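PDB 4F3V: ESX-1 secretion system protein EccA1 from Mycobacterium tuberculosis, which probably supplies energy through its ATPase activity for exporting virulence factors by the ESX-1 type VII secretion system, this chain being its N-terminal domain. Local coordinates for residues A[54-67]-A[98-111]. Sequence-based numbering, arbitrary orientation.
Sequences RVTLFRAWYSRRNF and VTSPLAITMGFAAC
W61 and F108 meet in an offset stack: the five-membered ring of the indole lies over the phenyl ring with centroids 3.9 Å apart and planes only 10° from parallel. CD1 of W61 comes as near as 3.4 Å to CE2 of F108, and CB of W61 adds a CH-pi contact over the same phenyl face. CG anti to the backbone N (chi1 165°) directs the indole across the contact, and its rotation about CB–CG places the six-membered ring beside T105, whose OG1 sits at the indole edge, 3.2 Å from CZ3. F58 lies alongside F108, its own ring edge turned to CE1 of that neighbour.

Beyond the stack, L57 and I104 supply the aliphatic contacts. CD2 of L57 rests against CB of C111, whose SG lies 3.8 Å from CB of R54, while CG2 of I104 presses on the backbone N of W61 at 3.6 Å. Past the end of helix 54-62, the aromatic F67 lays one ring face over the S100–P101 peptide, with CD2 3.8 Å from CD of P101, and meets CD1 of I104 obliquely. Helix 54-62 and the 101-111 part of helix 101-115 run roughly antiparallel, 140° apart, with axes 9.3 Å apart at closest approach, as a helix pair within the tetratricopeptide-repeat-type N-terminal domain of EccA1; the short helix 69-72 and antiparallel strands 84-86 and 95-97 lie between them in sequence.

R64 holds the indole from its other face: its extended chain brings the guanidinium over the side opposite F108, and NH1 donates a nearly straight bond to the W61 carbonyl oxygen, which R64 N approaches from the other face. The T105 hydroxyl is positioned by P101 O, which also accepts from T105 N. Helix 118-125 extends the packing, A124 touching both W61 and F108, and F67 also touches I44 of helix 40-48. The side chain of C111 lies about 3 Å from a bound samarium(III) ion.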
loop_
_atom_site.group_PDB
_atom_site.type_symbol
_atom_site.label_atom_id
_atom_site.label_comp_id
_atom_site.label_asym_id
_atom_site.label_seq_id
_atom_site.Cartn_x
_atom_site.Cartn_y
_atom_site.Cartn_z
ATOM N N ARG A 54 10.970 -2.759 8.040
ATOM C CA ARG A 54 9.719 -3.312 8.534
ATOM C C ARG A 54 9.612 -3.218 10.080
ATOM O O ARG A 54 8.510 -3.027 10.614
ATOM C CB ARG A 54 9.531 -4.769 8.083
ATOM C CG ARG A 54 10.480 -5.708 8.813
ATOM C CD ARG A 54 10.552 -7.182 8.443
ATOM N NE ARG A 54 11.640 -7.657 9.315
ATOM C CZ ARG A 54 11.505 -8.204 10.535
ATOM N NH1 ARG A 54 10.313 -8.502 11.049
ATOM N NH2 ARG A 54 12.603 -8.504 11.233
ATOM N N VAL A 55 10.735 -3.343 10.794
ATOM C CA VAL A 55 10.703 -3.267 12.265
ATOM C C VAL A 55 10.297 -1.853 12.765
ATOM O O VAL A 55 9.535 -1.703 13.727
ATOM C CB VAL A 55 12.033 -3.766 12.869
ATOM C CG1 VAL A 55 12.088 -3.514 14.369
ATOM C CG2 VAL A 55 12.206 -5.257 12.564
ATOM N N THR A 56 10.764 -0.821 12.072
ATOM C CA THR A 56 10.421 0.544 12.410
ATOM C C THR A 56 8.897 0.816 12.304
ATOM O O THR A 56 8.290 1.404 13.204
ATOM C CB THR A 56 11.246 1.519 11.532
ATOM O OG1 THR A 56 12.629 1.483 11.939
ATOM C CG2 THR A 56 10.719 2.901 11.634
ATOM N N LEU A 57 8.282 0.378 11.219
ATOM C CA LEU A 57 6.829 0.483 11.061
ATOM C C LEU A 57 6.111 -0.396 12.129
ATOM O O LEU A 57 5.108 0.017 12.720
ATOM C CB LEU A 57 6.435 0.055 9.662
ATOM C CG LEU A 57 5.126 0.565 9.033
ATOM C CD1 LEU A 57 4.657 1.914 9.547
ATOM C CD2 LEU A 57 5.366 0.595 7.531
ATOM N N PHE A 58 6.648 -1.588 12.403
ATOM C CA PHE A 58 6.048 -2.433 13.434
ATOM C C PHE A 58 6.036 -1.723 14.782
ATOM O O PHE A 58 5.045 -1.773 15.516
ATOM C CB PHE A 58 6.742 -3.801 13.584
ATOM C CG PHE A 58 6.404 -4.501 14.880
ATOM C CD1 PHE A 58 5.198 -5.169 15.030
ATOM C CD2 PHE A 58 7.271 -4.458 15.981
ATOM C CE1 PHE A 58 4.858 -5.798 16.227
ATOM C CE2 PHE A 58 6.924 -5.074 17.190
ATOM C CZ PHE A 58 5.718 -5.735 17.305
ATOM N N ARG A 59 7.146 -1.070 15.104
ATOM C CA ARG A 59 7.285 -0.426 16.391
ATOM C C ARG A 59 6.364 0.758 16.506
ATOM O O ARG A 59 5.867 1.038 17.597
ATOM C CB ARG A 59 8.736 -0.037 16.659
ATOM C CG ARG A 59 9.587 -1.255 16.915
ATOM C CD ARG A 59 9.740 -1.435 18.410
ATOM N NE ARG A 59 10.149 -2.790 18.726
ATOM C CZ ARG A 59 9.643 -3.546 19.707
ATOM N NH1 ARG A 59 8.671 -3.119 20.527
ATOM N NH2 ARG A 59 10.114 -4.767 19.865
ATOM N N ALA A 60 6.178 1.487 15.400
ATOM C CA ALA A 60 5.273 2.625 15.401
ATOM C C ALA A 60 3.865 2.112 15.702
ATOM O O ALA A 60 3.152 2.663 16.553
ATOM C CB ALA A 60 5.324 3.371 14.073
ATOM N N TRP A 61 3.495 1.009 15.066
ATOM C CA TRP A 61 2.200 0.392 15.301
ATOM C C TRP A 61 2.031 -0.141 16.712
ATOM O O TRP A 61 0.994 0.076 17.366
ATOM C CB TRP A 61 1.984 -0.716 14.288
ATOM C CG TRP A 61 0.863 -1.645 14.639
ATOM C CD1 TRP A 61 0.959 -2.962 15.083
ATOM C CD2 TRP A 61 -0.549 -1.344 14.646
ATOM N NE1 TRP A 61 -0.280 -3.475 15.337
ATOM C CE2 TRP A 61 -1.228 -2.557 15.078
ATOM C CE3 TRP A 61 -1.288 -0.235 14.345
ATOM C CZ2 TRP A 61 -2.600 -2.631 15.207
ATOM C CZ3 TRP A 61 -2.690 -0.319 14.472
ATOM C CH2 TRP A 61 -3.322 -1.497 14.883
ATOM N N TYR A 62 3.033 -0.867 17.189
ATOM C CA TYR A 62 3.002 -1.472 18.522
ATOM C C TYR A 62 2.872 -0.414 19.632
ATOM O O TYR A 62 2.203 -0.647 20.631
ATOM C CB TYR A 62 4.271 -2.314 18.725
ATOM C CG TYR A 62 4.282 -3.175 19.966
ATOM C CD1 TYR A 62 3.813 -4.495 19.936
ATOM C CD2 TYR A 62 4.791 -2.687 21.170
ATOM C CE1 TYR A 62 3.826 -5.290 21.092
ATOM C CE2 TYR A 62 4.829 -3.465 22.316
ATOM C CZ TYR A 62 4.342 -4.763 22.283
ATOM O OH TYR A 62 4.358 -5.539 23.444
ATOM N N SER A 63 3.504 0.742 19.432
ATOM C CA SER A 63 3.455 1.844 20.397
ATOM C C SER A 63 2.408 2.933 20.055
ATOM O O SER A 63 2.473 4.070 20.572
ATOM C CB SER A 63 4.868 2.468 20.519
ATOM O OG SER A 63 5.287 3.052 19.316
ATOM N N ARG A 64 1.435 2.585 19.218
ATOM C CA ARG A 64 0.453 3.546 18.735
ATOM C C ARG A 64 -0.336 4.319 19.830
ATOM O O ARG A 64 -0.775 5.448 19.602
ATOM C CB ARG A 64 -0.550 2.848 17.809
ATOM C CG ARG A 64 -1.410 1.799 18.484
ATOM C CD ARG A 64 -2.187 0.979 17.467
ATOM N NE ARG A 64 -2.962 -0.074 18.101
ATOM C CZ ARG A 64 -2.503 -1.271 18.456
ATOM N NH1 ARG A 64 -1.225 -1.600 18.298
ATOM N NH2 ARG A 64 -3.340 -2.146 18.972
ATOM N N ARG A 65 -0.496 3.737 21.015
ATOM C CA ARG A 65 -1.138 4.471 22.105
ATOM C C ARG A 65 -0.344 5.663 22.591
ATOM O O ARG A 65 -0.885 6.499 23.309
ATOM C CB ARG A 65 -1.411 3.561 23.290
ATOM C CG ARG A 65 -2.523 2.598 23.039
ATOM C CD ARG A 65 -2.670 1.754 24.298
ATOM N NE ARG A 65 -3.993 1.195 24.443
ATOM C CZ ARG A 65 -4.332 0.437 25.490
ATOM N NH1 ARG A 65 -3.427 0.152 26.437
ATOM N NH2 ARG A 65 -5.549 -0.050 25.564
ATOM N N ASN A 66 0.927 5.741 22.192
ATOM C CA ASN A 66 1.776 6.867 22.560
ATOM C C ASN A 66 1.886 7.915 21.458
ATOM O O ASN A 66 2.644 8.863 21.593
ATOM C CB ASN A 66 3.171 6.391 22.974
ATOM C CG ASN A 66 3.151 5.477 24.194
ATOM O OD1 ASN A 66 2.247 5.542 25.005
ATOM N ND2 ASN A 66 4.182 4.595 24.313
ATOM N N PHE A 67 1.101 7.770 20.391
ATOM C CA PHE A 67 1.146 8.728 19.298
ATOM C C PHE A 67 0.837 10.122 19.818
ATOM O O PHE A 67 -0.196 10.333 20.431
ATOM C CB PHE A 67 0.128 8.364 18.212
ATOM C CG PHE A 67 0.086 9.354 17.075
ATOM C CD1 PHE A 67 1.022 9.301 16.049
ATOM C CD2 PHE A 67 -0.865 10.344 17.034
ATOM C CE1 PHE A 67 0.993 10.201 15.006
ATOM C CE2 PHE A 67 -0.910 11.266 15.982
ATOM C CZ PHE A 67 0.026 11.189 14.960
ATOM N N VAL A 98 0.935 10.731 7.645
ATOM C CA VAL A 98 0.810 10.206 8.995
ATOM C C VAL A 98 0.421 11.399 9.855
ATOM O O VAL A 98 1.293 12.186 10.257
ATOM C CB VAL A 98 2.115 9.558 9.483
ATOM C CG1 VAL A 98 1.933 8.890 10.846
ATOM C CG2 VAL A 98 2.612 8.536 8.485
ATOM N N THR A 99 -0.884 11.584 10.061
ATOM C CA THR A 99 -1.386 12.635 10.944
ATOM C C THR A 99 -2.217 12.126 12.123
ATOM O O THR A 99 -2.670 12.901 12.964
ATOM C CB THR A 99 -2.220 13.628 10.134
ATOM O OG1 THR A 99 -3.408 12.987 9.708
ATOM C CG2 THR A 99 -1.434 14.134 8.875
ATOM N N SER A 100 -2.366 10.817 12.213
ATOM C CA SER A 100 -3.136 10.180 13.279
ATOM C C SER A 100 -2.783 8.692 13.280
ATOM O O SER A 100 -2.155 8.203 12.345
ATOM C CB SER A 100 -4.616 10.338 12.982
ATOM O OG SER A 100 -4.962 9.566 11.855
ATOM N N PRO A 101 -3.198 7.952 14.311
ATOM C CA PRO A 101 -2.913 6.506 14.344
ATOM C C PRO A 101 -3.514 5.715 13.183
ATOM O O PRO A 101 -2.974 4.650 12.810
ATOM C CB PRO A 101 -3.507 6.076 15.684
ATOM C CG PRO A 101 -3.372 7.291 16.534
ATOM C CD PRO A 101 -3.754 8.413 15.585
ATOM N N LEU A 102 -4.578 6.223 12.567
ATOM C CA LEU A 102 -5.136 5.573 11.379
ATOM C C LEU A 102 -4.057 5.336 10.321
ATOM O O LEU A 102 -3.946 4.235 9.774
ATOM C CB LEU A 102 -6.253 6.421 10.773
ATOM C CG LEU A 102 -6.947 5.812 9.536
ATOM C CD1 LEU A 102 -7.519 4.433 9.859
ATOM C CD2 LEU A 102 -8.070 6.736 9.089
ATOM N N ALA A 103 -3.265 6.367 10.022
ATOM C CA ALA A 103 -2.187 6.245 9.024
ATOM C C ALA A 103 -1.202 5.125 9.367
ATOM O O ALA A 103 -0.746 4.381 8.485
ATOM C CB ALA A 103 -1.433 7.558 8.865
ATOM N N ILE A 104 -0.875 5.008 10.653
ATOM C CA ILE A 104 0.078 4.000 11.085
ATOM C C ILE A 104 -0.515 2.616 10.842
ATOM O O ILE A 104 0.195 1.707 10.363
ATOM C CB ILE A 104 0.440 4.113 12.572
ATOM C CG1 ILE A 104 0.948 5.530 12.925
ATOM C CG2 ILE A 104 1.471 3.046 12.939
ATOM C CD1 ILE A 104 1.149 5.706 14.415
ATOM N N THR A 105 -1.808 2.469 11.156
ATOM C CA THR A 105 -2.542 1.214 10.943
ATOM C C THR A 105 -2.482 0.792 9.483
ATOM O O THR A 105 -2.178 -0.374 9.160
ATOM C CB THR A 105 -4.037 1.366 11.310
ATOM O OG1 THR A 105 -4.199 1.820 12.654
ATOM C CG2 THR A 105 -4.819 0.051 11.118
ATOM N N MET A 106 -2.754 1.749 8.610
ATOM C CA MET A 106 -2.778 1.484 7.177
ATOM C C MET A 106 -1.390 1.120 6.647
ATOM O O MET A 106 -1.228 0.134 5.925
ATOM C CB MET A 106 -3.320 2.688 6.419
ATOM C CG MET A 106 -4.776 2.987 6.713
ATOM S SD MET A 106 -5.235 4.616 6.086
ATOM C CE MET A 106 -5.544 4.185 4.389
ATOM N N GLY A 107 -0.389 1.904 7.021
ATOM C CA GLY A 107 0.976 1.602 6.662
ATOM C C GLY A 107 1.436 0.242 7.160
ATOM O O GLY A 107 2.110 -0.503 6.437
ATOM N N PHE A 108 1.117 -0.076 8.407
ATOM C CA PHE A 108 1.533 -1.356 8.995
ATOM C C PHE A 108 0.859 -2.522 8.250
ATOM O O PHE A 108 1.509 -3.505 7.900
ATOM C CB PHE A 108 1.160 -1.399 10.470
ATOM C CG PHE A 108 1.424 -2.723 11.131
ATOM C CD1 PHE A 108 2.717 -3.143 11.371
ATOM C CD2 PHE A 108 0.382 -3.530 11.532
ATOM C CE1 PHE A 108 2.972 -4.356 11.992
ATOM C CE2 PHE A 108 0.634 -4.735 12.159
ATOM C CZ PHE A 108 1.931 -5.154 12.398
ATOM N N ALA A 109 -0.435 -2.385 7.964
ATOM C CA ALA A 109 -1.155 -3.414 7.244
ATOM C C ALA A 109 -0.530 -3.637 5.862
ATOM O O ALA A 109 -0.336 -4.782 5.442
ATOM C CB ALA A 109 -2.644 -3.042 7.145
ATOM N N ALA A 110 -0.204 -2.557 5.152
ATOM C CA ALA A 110 0.407 -2.684 3.813
ATOM C C ALA A 110 1.766 -3.373 3.913
ATOM O O ALA A 110 2.073 -4.287 3.119
ATOM C CB ALA A 110 0.547 -1.328 3.125
ATOM N N CYS A 111 2.570 -2.979 4.898
ATOM C CA CYS A 111 3.895 -3.585 5.084
ATOM C C CYS A 111 3.778 -5.077 5.425
ATOM O O CYS A 111 4.469 -5.932 4.846
ATOM C CB CYS A 111 4.668 -2.852 6.168
ATOM S SG CYS A 111 6.332 -3.519 6.438
#